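Local coordinates for histidinol dehydrogenase (Elizabethkingia anophelis NUHP1, PDB 6AN0), which probably catalyses the last step of histidine biosynthesis, the zinc- and NAD-dependent two-stage oxidation of L-histidinol to L-histidine, at residues 57-65 with 163-171; 34-42 with 219-230. All coordinates share one frame; numbering follows the deposited sequence.

Contact 1 (57-65 with 163-171) and contact 2 (34-42 with 219-230) tie two consecutive N-terminal helices, 35-48 and 50-61, to the part of the chain built round the mixed sheet. Their centres are 21 Å apart and their nearest atoms about 6 Å, so they do not touch. Both are partly buried, but they differ in chemistry. Contact 1, about 26 Å from the chain centre, joins a helix end to a loop through proline rings, a carboxylate and a bridging water. Contact 2, about 19 Å from that centre, packs helix on helix through aliphatic and aromatic side chains and buries more surface, 512 against 351 Å².

Contact 1: 57-65 with 163-171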
ATOM      1  N   THR A  57      27.827  -7.981  10.928  1.00 26.83           N
ATOM      2  CA  THR A  57      27.967  -6.924  11.924  1.00 23.74           C
ATOM      3  C   THR A  57      29.435  -6.673  12.232  1.00 26.79           C
ATOM      4  O   THR A  57      29.873  -5.518  12.325  1.00 28.70           O
ATOM      5  CB  THR A  57      27.172  -7.294  13.178  1.00 27.27           C
ATOM      6  OG1 THR A  57      25.790  -7.419  12.815  1.00 27.51           O
ATOM      7  CG2 THR A  57      27.305  -6.221  14.243  1.00 29.84           C
ATOM      8  N   LYS A  58      30.211  -7.749  12.362  1.00 25.72           N
ATOM      9  CA  LYS A  58      31.656  -7.614  12.519  0.60 28.90           C
ATOM     10  C   LYS A  58      32.263  -6.794  11.394  1.00 34.98           C
ATOM     11  O   LYS A  58      33.131  -5.942  11.634  1.00 33.40           O
ATOM     12  CB  LYS A  58      32.333  -8.984  12.539  0.60 33.72           C
ATOM     13  CG  LYS A  58      32.222  -9.767  13.813  0.60 31.66           C
ATOM     14  CD  LYS A  58      32.955 -11.094  13.648  0.60 40.66           C
ATOM     15  CE  LYS A  58      34.344 -10.882  13.034  0.60 46.16           C
ATOM     16  NZ  LYS A  58      35.070 -12.158  12.752  0.60 52.44           N
ATOM     17  N   LYS A  59      31.826  -7.045  10.157  1.00 33.31           N
ATOM     18  CA  LYS A  59      32.461  -6.441   8.990  1.00 32.14           C
ATOM     19  C   LYS A  59      32.096  -4.969   8.852  1.00 30.23           C
ATOM     20  O   LYS A  59      32.956  -4.138   8.555  1.00 30.50           O
ATOM     21  CB  LYS A  59      32.063  -7.210   7.727  1.00 32.87           C
ATOM     22  CG  LYS A  59      32.593  -6.582   6.439  1.00 31.07           C
ATOM     23  CD  LYS A  59      32.497  -7.541   5.243  1.00 36.51           C
ATOM     24  CE  LYS A  59      32.774  -6.819   3.929  1.00 43.35           C
ATOM     25  NZ  LYS A  59      32.852  -7.735   2.752  1.00 42.21           N
ATOM     26  N   PHE A  60      30.819  -4.630   9.020  1.00 31.53           N
ATOM     27  CA  PHE A  60      30.382  -3.277   8.706  1.00 37.49           C
ATOM     28  C   PHE A  60      30.221  -2.384   9.925  1.00 33.97           C
ATOM     29  O   PHE A  60      30.483  -1.183   9.827  1.00 33.54           O
ATOM     30  CB  PHE A  60      29.078  -3.329   7.898  1.00 32.07           C
ATOM     31  CG  PHE A  60      29.276  -3.884   6.516  1.00 28.40           C
ATOM     32  CD1 PHE A  60      28.978  -5.205   6.233  1.00 30.14           C
ATOM     33  CD2 PHE A  60      29.813  -3.094   5.511  1.00 38.95           C
ATOM     34  CE1 PHE A  60      29.192  -5.727   4.953  1.00 34.43           C
ATOM     35  CE2 PHE A  60      30.029  -3.607   4.231  1.00 44.32           C
ATOM     36  CZ  PHE A  60      29.717  -4.926   3.952  1.00 32.30           C
ATOM     37  N   ASP A  61      29.841  -2.937  11.075  1.00 30.25           N
ATOM     38  CA  ASP A  61      29.714  -2.150  12.295  1.00 30.25           C
ATOM     39  C   ASP A  61      30.961  -2.196  13.165  1.00 31.74           C
ATOM     40  O   ASP A  61      31.038  -1.453  14.148  1.00 32.55           O
ATOM     41  CB  ASP A  61      28.502  -2.624  13.103  1.00 27.19           C
ATOM     42  CG  ASP A  61      27.203  -2.501  12.323  1.00 35.47           C
ATOM     43  OD1 ASP A  61      27.031  -1.499  11.593  1.00 32.75           O
ATOM     44  OD2 ASP A  61      26.361  -3.411  12.422  1.00 34.78           O
ATOM     45  N   LYS A  62      31.935  -3.043  12.822  1.00 33.44           N
ATOM     46  CA  LYS A  62      33.166  -3.210  13.591  1.00 34.60           C
ATOM     47  C   LYS A  62      32.881  -3.611  15.033  1.00 33.00           C
ATOM     48  O   LYS A  62      33.600  -3.211  15.952  1.00 33.86           O
ATOM     49  CB  LYS A  62      34.041  -1.952  13.563  1.00 38.53           C
ATOM     50  CG  LYS A  62      34.250  -1.353  12.198  1.00 39.21           C
ATOM     51  CD  LYS A  62      34.842  -2.352  11.230  1.00 49.70           C
ATOM     52  CE  LYS A  62      35.230  -1.662   9.935  1.00 62.71           C
ATOM     53  NZ  LYS A  62      35.647  -2.630   8.886  1.00 64.49           N
ATOM     54  N   ALA A  63      31.839  -4.407  15.240  1.00 31.97           N
ATOM     55  CA  ALA A  63      31.507  -4.938  16.553  1.00 31.03           C
ATOM     56  C   ALA A  63      31.361  -6.446  16.440  1.00 31.59           C
ATOM     57  O   ALA A  63      30.618  -6.935  15.589  1.00 34.19           O
ATOM     58  CB  ALA A  63      30.213  -4.318  17.100  1.00 31.57           C
ATOM     59  N   TYR A  64      32.083  -7.179  17.285  1.00 31.01           N
ATOM     60  CA  TYR A  64      32.000  -8.635  17.329  1.00 34.72           C
ATOM     61  C   TYR A  64      31.053  -8.974  18.474  1.00 34.59           C
ATOM     62  O   TYR A  64      31.434  -8.918  19.642  1.00 34.77           O
ATOM     63  CB  TYR A  64      33.390  -9.247  17.520  1.00 31.38           C
ATOM     64  CG  TYR A  64      33.502 -10.728  17.208  1.00 41.05           C
ATOM     65  CD1 TYR A  64      32.376 -11.541  17.143  1.00 50.57           C
ATOM     66  CD2 TYR A  64      34.751 -11.315  16.980  1.00 36.61           C
ATOM     67  CE1 TYR A  64      32.485 -12.895  16.860  1.00 55.95           C
ATOM     68  CE2 TYR A  64      34.866 -12.664  16.699  1.00 42.32           C
ATOM     69  CZ  TYR A  64      33.735 -13.449  16.643  1.00 55.90           C
ATOM     70  OH  TYR A  64      33.850 -14.790  16.361  1.00 50.01           O
ATOM     71  N   LEU A  65      29.811  -9.306  18.140  1.00 30.34           N
ATOM     72  CA  LEU A  65      28.806  -9.569  19.158  1.00 30.65           C
ATOM     73  C   LEU A  65      28.787 -11.037  19.555  1.00 31.98           C
ATOM     74  O   LEU A  65      29.103 -11.923  18.757  1.00 40.83           O
ATOM     75  CB  LEU A  65      27.420  -9.178  18.659  1.00 25.61           C
ATOM     76  CG  LEU A  65      27.154  -7.716  18.333  1.00 28.70           C
ATOM     77  CD1 LEU A  65      25.732  -7.596  17.822  1.00 31.16           C
ATOM     78  CD2 LEU A  65      27.379  -6.877  19.573  1.00 38.11           C
ATOM     79  N   THR A 163      18.435  -2.199  14.915  1.00 20.75           N
ATOM     80  CA  THR A 163      19.210  -0.961  14.861  1.00 20.99           C
ATOM     81  C   THR A 163      20.660  -1.325  15.129  1.00 20.73           C
ATOM     82  O   THR A 163      20.916  -2.170  16.000  1.00 23.42           O
ATOM     83  CB  THR A 163      18.668   0.068  15.879  1.00 23.33           C
ATOM     84  OG1 THR A 163      19.308   1.343  15.701  1.00 23.45           O
ATOM     85  CG2 THR A 163      18.860  -0.398  17.308  1.00 24.80           C
ATOM     86  N   PRO A 164      21.617  -0.777  14.383  1.00 25.42           N
ATOM     87  CA  PRO A 164      22.995  -1.306  14.429  1.00 21.30           C
ATOM     88  C   PRO A 164      23.756  -0.817  15.648  1.00 28.99           C
ATOM     89  O   PRO A 164      23.561   0.317  16.110  1.00 27.80           O
ATOM     90  CB  PRO A 164      23.622  -0.777  13.133  1.00 24.71           C
ATOM     91  CG  PRO A 164      22.796   0.413  12.763  1.00 23.65           C
ATOM     92  CD  PRO A 164      21.399   0.113  13.225  1.00 22.14           C
ATOM     93  N   PRO A 165      24.642  -1.648  16.192  1.00 23.79           N
ATOM     94  CA  PRO A 165      25.471  -1.228  17.326  1.00 28.44           C
ATOM     95  C   PRO A 165      26.603  -0.308  16.898  1.00 31.48           C
ATOM     96  O   PRO A 165      27.020  -0.276  15.737  1.00 29.42           O
ATOM     97  CB  PRO A 165      26.035  -2.552  17.853  1.00 28.46           C
ATOM     98  CG  PRO A 165      26.145  -3.400  16.604  1.00 25.73           C
ATOM     99  CD  PRO A 165      24.908  -3.042  15.798  1.00 24.92           C
ATOM    100  N   ASP A 166      27.124   0.430  17.873  1.00 28.59           N
ATOM    101  CA  ASP A 166      28.381   1.119  17.642  1.00 30.88           C
ATOM    102  C   ASP A 166      29.531   0.119  17.808  1.00 31.18           C
ATOM    103  O   ASP A 166      29.315  -1.078  18.026  1.00 29.75           O
ATOM    104  CB  ASP A 166      28.493   2.349  18.545  1.00 34.49           C
ATOM    105  CG  ASP A 166      28.624   2.016  20.031  1.00 43.94           C
ATOM    106  OD1 ASP A 166      28.891   0.858  20.415  1.00 36.29           O
ATOM    107  OD2 ASP A 166      28.467   2.958  20.835  1.00 39.83           O
ATOM    108  N   GLU A 167      30.770   0.597  17.695  1.00 33.13           N
ATOM    109  CA  GLU A 167      31.905  -0.323  17.705  1.00 41.44           C
ATOM    110  C   GLU A 167      32.085  -1.015  19.050  1.00 45.56           C
ATOM    111  O   GLU A 167      32.789  -2.027  19.122  1.00 38.86           O
ATOM    112  CB  GLU A 167      33.190   0.409  17.308  1.00 38.53           C
ATOM    113  CG  GLU A 167      33.086   1.069  15.938  1.00 48.04           C
ATOM    114  CD  GLU A 167      34.429   1.282  15.260  1.00 58.76           C
ATOM    115  OE1 GLU A 167      35.458   0.846  15.813  1.00 61.71           O
ATOM    116  OE2 GLU A 167      34.446   1.876  14.160  1.00 64.09           O
ATOM    117  N   SER A 168      31.459  -0.510  20.106  1.00 39.54           N
ATOM    118  CA  SER A 168      31.525  -1.154  21.408  1.00 41.05           C
ATOM    119  C   SER A 168      30.350  -2.087  21.658  1.00 39.57           C
ATOM    120  O   SER A 168      30.239  -2.642  22.759  1.00 38.77           O
ATOM    121  CB  SER A 168      31.593  -0.094  22.508  1.00 44.61           C
ATOM    122  OG  SER A 168      32.686   0.779  22.286  1.00 55.40           O
ATOM    123  N   GLY A 169      29.480  -2.275  20.667  1.00 29.49           N
ATOM    124  CA  GLY A 169      28.313  -3.119  20.803  1.00 30.66           C
ATOM    125  C   GLY A 169      27.085  -2.464  21.405  1.00 35.29           C
ATOM    126  O   GLY A 169      26.100  -3.165  21.670  1.00 36.13           O
ATOM    127  N   ASN A 170      27.085  -1.149  21.591  1.00 32.89           N
ATOM    128  CA  ASN A 170      26.005  -0.481  22.305  1.00 28.99           C
ATOM    129  C   ASN A 170      25.030   0.221  21.365  1.00 27.40           C
ATOM    130  O   ASN A 170      25.372   0.603  20.243  1.00 33.14           O
ATOM    131  CB  ASN A 170      26.579   0.523  23.308  1.00 32.24           C
ATOM    132  CG  ASN A 170      27.422  -0.144  24.365  1.00 39.40           C
ATOM    133  OD1 ASN A 170      28.501   0.333  24.711  1.00 45.64           O
ATOM    134  ND2 ASN A 170      26.944  -1.275  24.869  1.00 43.31           N
ATOM    135  N   ILE A 171      23.790   0.366  21.843  1.00 28.36           N
ATOM    136  CA  ILE A 171      22.728   1.107  21.174  1.00 23.88           C
ATOM    137  C   ILE A 171      22.477   2.380  21.971  1.00 34.33           C
ATOM    138  O   ILE A 171      22.514   2.354  23.208  1.00 31.54           O
ATOM    139  CB  ILE A 171      21.441   0.263  21.078  1.00 27.26           C
ATOM    140  CG1 ILE A 171      21.706  -1.061  20.356  1.00 30.53           C
ATOM    141  CG2 ILE A 171      20.307   1.038  20.408  1.00 26.36           C
ATOM    142  CD1 ILE A 171      22.157  -0.892  18.944  1.00 34.47           C
TER
HETATM  143  O   HOH W   1      29.404   0.693  14.250  1.00 34.50           O
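Asp61 lays its carboxylate against two consecutive prolines: OD2 is 3.7 Å from Pro165 CD, and OD1 is 3.8 Å from Pro164 CB. Its side chain crosses that of Pro165 at about a right angle, and chi1 of -59° sets CG beside its own backbone N, from where the two oxygens reach these ring carbons. One helical turn earlier, Thr57 meets the Pro165 ring with its methyl, CG2 to Pro165 CG 3.9 Å, while its OG1 turns back to Leu53 O. Ala63 and Leu65 add looser apolar contacts with Pro165 CG.

These residues close the C-terminal end of helix 50-61 against the loop that follows strand 158-163. Lys62 leaves the helix with positive phi (57°), and the loop makes a type I beta turn from Asp166 to Gly169. Asp166 OD1 accepts from Ser168 N, forming an Asx turn, and from Asn170 N; the two donors reach it from opposite faces of the carboxylate plane. Pro164 also lies near Tyr132, and Asp61 near Gln194, both predicted to bind NAD(+), which puts the contact beside the probable cofactor site.

Lys62 and Glu167 run side by side, pointing the same way, and they touch through carbon: Lys62 CB is 3.7 Å from Glu167 CD. A bend at chi2 (-56°) sends the lysine chain back over its helix, where NZ donates to Lys59 O. Ala63 CB abuts the turn at Asp166 O, 3.5 Å away. A water bridges the two backbones, donating to Asp61 O at 2.7 Å and to Pro165 O at 3.0 Å.

Contact 2: 34-42 with 219-230; sequences LQNIVLTVF and YVTAAKQIAQNF. With EDO (1,2-ethanediol), chain F; EDO (1,2-ethanediol), chain E.
Phe42 presents its ring edge to segment 219-230: Ala227 N and Phe230 CE2 lie in the ring plane, and CZ approaches Ala223 O at 3.6 Å. One face is filled from within its own helix by Val38 CG1, 3.6 Å above the plane and over the ring centre. The Phe230 ring receives Leu39 CD2 at its edge, 4.0 Å from CZ. Outside the two segments, Phe201 of helix 192-201 makes edge-to-face contacts with both phenylalanines, extending the aromatic cluster.

The motif is a crossed helix pair with a knob-into-hole contact. The axes of 35-42 and 219-227 approach to 9.6 Å at a signed crossing angle of -71°, and the knob is Ile226, seated among Gln35, Val38, Leu39 and Phe42. With CG1 beside its backbone N (chi1 -71°), Ile226 sends CD1 to Val38 CB, 3.7 Å away, tip to tip with that side chain. Its other branch, CG2, meets Leu39 CD2 and Phe42 CE1, with the leucine side chain crossing at about a right angle.

The CA atoms of Val38 and Ala223 are 5.8 Å apart, the shortest such separation between the segments, at a point where the alanine offers just a methyl. Ala222 CB touches both Val38 CG2 and Leu34 CB. Asn217, predicted to bind NAD(+), lies next to Tyr219, and its OD1 takes a hydrogen bond from Val220 N near the start of helix 218-227. At that end Leu34, at the N-cap position of its helix, crosses the Tyr219 side chain at about a right angle, with CD1 3.7 Å from Tyr219 CD1.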
ATOM      1  N   LEU A  34      22.765  -2.189  -7.017  1.00 43.90           N
ATOM      2  CA  LEU A  34      23.022  -2.889  -5.769  1.00 43.48           C
ATOM      3  C   LEU A  34      22.355  -4.257  -5.710  1.00 43.61           C
ATOM      4  O   LEU A  34      22.408  -4.910  -4.667  1.00 43.03           O
ATOM      5  CB  LEU A  34      22.569  -2.034  -4.587  1.00 41.12           C
ATOM      6  CG  LEU A  34      23.262  -0.678  -4.436  1.00 40.64           C
ATOM      7  CD1 LEU A  34      22.738   0.057  -3.195  1.00 39.87           C
ATOM      8  CD2 LEU A  34      24.764  -0.848  -4.365  1.00 54.82           C
ATOM      9  N   GLN A  35      21.752  -4.718  -6.807  1.00 27.08           N
ATOM     10  CA  GLN A  35      20.978  -5.955  -6.745  1.00 31.29           C
ATOM     11  C   GLN A  35      21.854  -7.150  -6.384  1.00 30.37           C
ATOM     12  O   GLN A  35      21.488  -7.966  -5.528  1.00 28.07           O
ATOM     13  CB  GLN A  35      20.273  -6.200  -8.070  1.00 35.31           C
ATOM     14  CG  GLN A  35      19.372  -7.409  -8.042  1.00 34.30           C
ATOM     15  CD  GLN A  35      18.603  -7.562  -9.325  1.00 47.71           C
ATOM     16  OE1 GLN A  35      19.118  -7.273 -10.404  1.00 55.23           O
ATOM     17  NE2 GLN A  35      17.360  -8.001  -9.223  1.00 51.45           N
ATOM     18  N   ASN A  36      23.012  -7.278  -7.034  1.00 24.66           N
ATOM     19  CA  ASN A  36      23.869  -8.423  -6.740  1.00 30.71           C
ATOM     20  C   ASN A  36      24.387  -8.342  -5.314  1.00 29.21           C
ATOM     21  O   ASN A  36      24.503  -9.363  -4.625  1.00 30.15           O
ATOM     22  CB  ASN A  36      25.029  -8.498  -7.735  1.00 34.93           C
ATOM     23  CG  ASN A  36      25.989  -9.639  -7.422  1.00 56.11           C
ATOM     24  OD1 ASN A  36      25.730 -10.795  -7.760  1.00 71.21           O
ATOM     25  ND2 ASN A  36      27.103  -9.316  -6.768  1.00 59.47           N
ATOM     26  N   ILE A  37      24.677  -7.127  -4.853  1.00 28.93           N
ATOM     27  CA  ILE A  37      25.184  -6.932  -3.500  1.00 35.74           C
ATOM     28  C   ILE A  37      24.145  -7.373  -2.480  1.00 33.58           C
ATOM     29  O   ILE A  37      24.450  -8.113  -1.539  1.00 28.66           O
ATOM     30  CB  ILE A  37      25.605  -5.467  -3.310  1.00 31.93           C
ATOM     31  CG1 ILE A  37      26.945  -5.224  -4.018  1.00 37.18           C
ATOM     32  CG2 ILE A  37      25.659  -5.097  -1.849  1.00 35.10           C
ATOM     33  CD1 ILE A  37      27.149  -3.796  -4.478  1.00 42.45           C
ATOM     34  N   VAL A  38      22.885  -6.970  -2.691  1.00 22.85           N
ATOM     35  CA  VAL A  38      21.801  -7.332  -1.778  1.00 23.36           C
ATOM     36  C   VAL A  38      21.525  -8.834  -1.828  1.00 20.65           C
ATOM     37  O   VAL A  38      21.363  -9.489  -0.791  1.00 22.02           O
ATOM     38  CB  VAL A  38      20.534  -6.525  -2.119  1.00 22.03           C
ATOM     39  CG1 VAL A  38      19.341  -7.093  -1.388  1.00 21.50           C
ATOM     40  CG2 VAL A  38      20.734  -5.048  -1.752  1.00 26.77           C
ATOM     41  N   LEU A  39      21.412  -9.390  -3.036  1.00 22.29           N
ATOM     42  CA  LEU A  39      21.085 -10.806  -3.164  1.00 23.24           C
ATOM     43  C   LEU A  39      22.148 -11.684  -2.506  1.00 29.27           C
ATOM     44  O   LEU A  39      21.830 -12.728  -1.926  1.00 24.68           O
ATOM     45  CB  LEU A  39      20.916 -11.171  -4.645  1.00 25.49           C
ATOM     46  CG  LEU A  39      19.629 -10.664  -5.321  1.00 25.56           C
ATOM     47  CD1 LEU A  39      19.588 -11.140  -6.772  1.00 33.63           C
ATOM     48  CD2 LEU A  39      18.410 -11.141  -4.554  1.00 27.35           C
ATOM     49  N   THR A  40      23.417 -11.277  -2.587  1.00 23.95           N
ATOM     50  CA  THR A  40      24.480 -12.031  -1.921  1.00 26.64           C
ATOM     51  C   THR A  40      24.292 -12.033  -0.404  1.00 24.79           C
ATOM     52  O   THR A  40      24.428 -13.080   0.241  1.00 26.09           O
ATOM     53  CB  THR A  40      25.848 -11.461  -2.291  1.00 30.82           C
ATOM     54  OG1 THR A  40      26.051 -11.601  -3.700  1.00 30.56           O
ATOM     55  CG2 THR A  40      26.970 -12.203  -1.559  1.00 32.00           C
ATOM     56  N   VAL A  41      23.984 -10.872   0.183  1.00 21.99           N
ATOM     57  CA  VAL A  41      23.730 -10.831   1.625  1.00 21.23           C
ATOM     58  C   VAL A  41      22.521 -11.688   1.976  1.00 21.92           C
ATOM     59  O   VAL A  41      22.531 -12.432   2.966  1.00 24.13           O
ATOM     60  CB  VAL A  41      23.530  -9.380   2.104  1.00 21.98           C
ATOM     61  CG1 VAL A  41      23.262  -9.355   3.618  1.00 21.53           C
ATOM     62  CG2 VAL A  41      24.744  -8.529   1.760  1.00 22.64           C
ATOM     63  N   PHE A  42      21.454 -11.581   1.182  1.00 22.10           N
ATOM     64  CA  PHE A  42      20.253 -12.377   1.438  1.00 20.40           C
ATOM     65  C   PHE A  42      20.558 -13.876   1.393  1.00 22.94           C
ATOM     66  O   PHE A  42      20.033 -14.647   2.208  1.00 25.81           O
ATOM     67  CB  PHE A  42      19.155 -12.014   0.424  1.00 20.09           C
ATOM     68  CG  PHE A  42      18.435 -10.703   0.721  1.00 20.85           C
ATOM     69  CD1 PHE A  42      17.326 -10.334  -0.024  1.00 21.17           C
ATOM     70  CD2 PHE A  42      18.863  -9.851   1.739  1.00 22.53           C
ATOM     71  CE1 PHE A  42      16.653  -9.137   0.230  1.00 22.94           C
ATOM     72  CE2 PHE A  42      18.197  -8.659   2.009  1.00 24.89           C
ATOM     73  CZ  PHE A  42      17.073  -8.304   1.248  1.00 26.02           C
ATOM     74  N   TYR A 219      21.707   1.413   0.738  1.00 27.03           N
ATOM     75  CA  TYR A 219      21.753  -0.044   0.835  1.00 23.64           C
ATOM     76  C   TYR A 219      20.494  -0.589   1.492  1.00 28.04           C
ATOM     77  O   TYR A 219      19.959  -1.616   1.066  1.00 23.91           O
ATOM     78  CB  TYR A 219      22.987  -0.482   1.616  1.00 25.09           C
ATOM     79  CG  TYR A 219      24.253  -0.012   0.955  1.00 34.02           C
ATOM     80  CD1 TYR A 219      24.766  -0.680  -0.150  1.00 37.19           C
ATOM     81  CD2 TYR A 219      24.919   1.114   1.412  1.00 39.76           C
ATOM     82  CE1 TYR A 219      25.914  -0.237  -0.777  1.00 46.82           C
ATOM     83  CE2 TYR A 219      26.072   1.562   0.790  1.00 39.66           C
ATOM     84  CZ  TYR A 219      26.560   0.884  -0.304  1.00 49.55           C
ATOM     85  OH  TYR A 219      27.710   1.317  -0.929  1.00 62.72           O
ATOM     86  N   VAL A 220      20.028   0.070   2.554  1.00 23.19           N
ATOM     87  CA  VAL A 220      18.792  -0.357   3.201  1.00 25.55           C
ATOM     88  C   VAL A 220      17.623  -0.206   2.238  1.00 25.32           C
ATOM     89  O   VAL A 220      16.746  -1.080   2.149  1.00 22.73           O
ATOM     90  CB  VAL A 220      18.574   0.445   4.502  1.00 23.90           C
ATOM     91  CG1 VAL A 220      17.148   0.242   5.036  1.00 26.41           C
ATOM     92  CG2 VAL A 220      19.620   0.052   5.542  1.00 24.77           C
ATOM     93  N   THR A 221      17.618   0.888   1.471  1.00 22.91           N
ATOM     94  CA  THR A 221      16.537   1.144   0.527  1.00 25.58           C
ATOM     95  C   THR A 221      16.466   0.058  -0.540  1.00 28.37           C
ATOM     96  O   THR A 221      15.381  -0.446  -0.860  1.00 25.66           O
ATOM     97  CB  THR A 221      16.730   2.530  -0.110  1.00 34.14           C
ATOM     98  OG1 THR A 221      16.609   3.542   0.899  1.00 30.64           O
ATOM     99  CG2 THR A 221      15.683   2.785  -1.196  1.00 38.93           C
ATOM    100  N   ALA A 222      17.618  -0.306  -1.116  1.00 25.46           N
ATOM    101  CA  ALA A 222      17.641  -1.356  -2.131  1.00 23.89           C
ATOM    102  C   ALA A 222      17.244  -2.699  -1.530  1.00 23.67           C
ATOM    103  O   ALA A 222      16.543  -3.496  -2.167  1.00 23.92           O
ATOM    104  CB  ALA A 222      19.027  -1.436  -2.779  1.00 24.51           C
ATOM    105  N   ALA A 223      17.665  -2.958  -0.290  1.00 21.37           N
ATOM    106  CA  ALA A 223      17.331  -4.229   0.339  1.00 23.56           C
ATOM    107  C   ALA A 223      15.831  -4.348   0.554  1.00 21.04           C
ATOM    108  O   ALA A 223      15.247  -5.406   0.297  1.00 21.43           O
ATOM    109  CB  ALA A 223      18.075  -4.388   1.667  1.00 24.18           C
ATOM    110  N   LYS A 224      15.189  -3.268   1.014  1.00 20.70           N
ATOM    111  CA  LYS A 224      13.741  -3.297   1.195  1.00 21.07           C
ATOM    112  C   LYS A 224      13.031  -3.496  -0.137  1.00 24.74           C
ATOM    113  O   LYS A 224      12.039  -4.235  -0.221  1.00 20.35           O
ATOM    114  CB  LYS A 224      13.271  -2.006   1.869  1.00 19.33           C
ATOM    115  CG  LYS A 224      13.582  -1.938   3.364  1.00 22.52           C
ATOM    116  CD  LYS A 224      13.263  -0.554   3.940  1.00 23.91           C
ATOM    117  CE  LYS A 224      11.761  -0.284   3.953  1.00 24.61           C
ATOM    118  NZ  LYS A 224      11.454   1.097   4.433  1.00 22.78           N
ATOM    119  N   GLN A 225      13.534  -2.848  -1.196  1.00 24.12           N
ATOM    120  CA  GLN A 225      12.923  -3.003  -2.514  1.00 25.39           C
ATOM    121  C   GLN A 225      13.010  -4.447  -2.992  1.00 27.70           C
ATOM    122  O   GLN A 225      12.027  -5.007  -3.494  1.00 23.68           O
ATOM    123  CB  GLN A 225      13.584  -2.054  -3.521  1.00 29.97           C
ATOM    124  N   ILE A 226      14.175  -5.072  -2.823  1.00 23.39           N
ATOM    125  CA  ILE A 226      14.362  -6.440  -3.294  1.00 20.06           C
ATOM    126  C   ILE A 226      13.654  -7.439  -2.384  1.00 21.56           C
ATOM    127  O   ILE A 226      13.143  -8.464  -2.863  1.00 23.26           O
ATOM    128  CB  ILE A 226      15.867  -6.717  -3.415  1.00 25.24           C
ATOM    129  CG1 ILE A 226      16.418  -5.929  -4.604  1.00 29.59           C
ATOM    130  CG2 ILE A 226      16.148  -8.226  -3.547  1.00 26.85           C
ATOM    131  CD1 ILE A 226      17.927  -5.910  -4.699  1.00 30.76           C
ATOM    132  N   ALA A 227      13.587  -7.148  -1.079  1.00 22.43           N
ATOM    133  CA  ALA A 227      12.888  -8.017  -0.133  1.00 20.91           C
ATOM    134  C   ALA A 227      11.435  -8.240  -0.535  1.00 22.32           C
ATOM    135  O   ALA A 227      10.880  -9.313  -0.280  1.00 23.54           O
ATOM    136  CB  ALA A 227      12.946  -7.421   1.277  1.00 19.11           C
ATOM    137  N   GLN A 228      10.796  -7.231  -1.136  1.00 21.65           N
ATOM    138  CA  GLN A 228       9.437  -7.411  -1.658  1.00 28.23           C
ATOM    139  C   GLN A 228       9.296  -8.659  -2.521  1.00 35.27           C
ATOM    140  O   GLN A 228       8.252  -9.320  -2.505  1.00 31.27           O
ATOM    141  CB  GLN A 228       9.032  -6.197  -2.474  1.00 32.44           C
ATOM    142  CG  GLN A 228       8.551  -5.035  -1.670  1.00 30.67           C
ATOM    143  CD  GLN A 228       8.065  -3.918  -2.571  1.00 39.56           C
ATOM    144  OE1 GLN A 228       6.896  -3.546  -2.541  1.00 44.35           O
ATOM    145  NE2 GLN A 228       8.971  -3.380  -3.383  1.00 35.51           N
ATOM    146  N   ASN A 229      10.327  -8.990  -3.301  1.00 30.05           N
ATOM    147  CA  ASN A 229      10.232 -10.128  -4.201  1.00 32.18           C
ATOM    148  C   ASN A 229      10.279 -11.463  -3.474  1.00 32.58           C
ATOM    149  O   ASN A 229      10.093 -12.505  -4.112  1.00 45.82           O
ATOM    150  CB  ASN A 229      11.352 -10.041  -5.244  1.00 45.24           C
ATOM    151  CG  ASN A 229      11.415  -8.675  -5.904  1.00 40.96           C
ATOM    152  OD1 ASN A 229      10.404  -7.973  -6.004  1.00 57.97           O
ATOM    153  ND2 ASN A 229      12.600  -8.284  -6.340  1.00 47.25           N
ATOM    154  N   PHE A 230      10.537 -11.465  -2.170  1.00 24.94           N
ATOM    155  CA  PHE A 230      10.486 -12.681  -1.372  1.00 22.20           C
ATOM    156  C   PHE A 230       9.265 -12.714  -0.457  1.00 26.82           C
ATOM    157  O   PHE A 230       9.220 -13.501   0.490  1.00 33.63           O
ATOM    158  CB  PHE A 230      11.784 -12.840  -0.584  1.00 27.52           C
ATOM    159  CG  PHE A 230      12.992 -12.956  -1.473  1.00 32.55           C
ATOM    160  CD1 PHE A 230      13.338 -14.179  -2.023  1.00 29.25           C
ATOM    161  CD2 PHE A 230      13.746 -11.840  -1.797  1.00 29.99           C
ATOM    162  CE1 PHE A 230      14.435 -14.291  -2.865  1.00 37.86           C
ATOM    163  CE2 PHE A 230      14.847 -11.941  -2.635  1.00 29.33           C
ATOM    164  CZ  PHE A 230      15.191 -13.171  -3.173  1.00 35.36           C
TER
HETATM  165  C1  EDO F 505      23.478 -14.641  -5.633  1.00 54.25           C
HETATM  166  O1  EDO F 505      22.243 -14.696  -6.355  1.00 64.32           O
HETATM  167  C2  EDO F 505      23.968 -13.202  -5.650  1.00 44.76           C
HETATM  168  O2  EDO F 505      23.558 -12.616  -6.893  1.00 48.83           O
HETATM  169  C1  EDO E 504      18.108   8.125  -0.900  1.00 70.13           C
HETATM  170  O1  EDO E 504      19.494   7.755  -0.922  1.00 71.53           O
HETATM  171  C2  EDO E 504      17.414   7.396   0.243  1.00 65.72           C
HETATM  172  O2  EDO E 504      17.962   6.077   0.345  1.00 64.48           O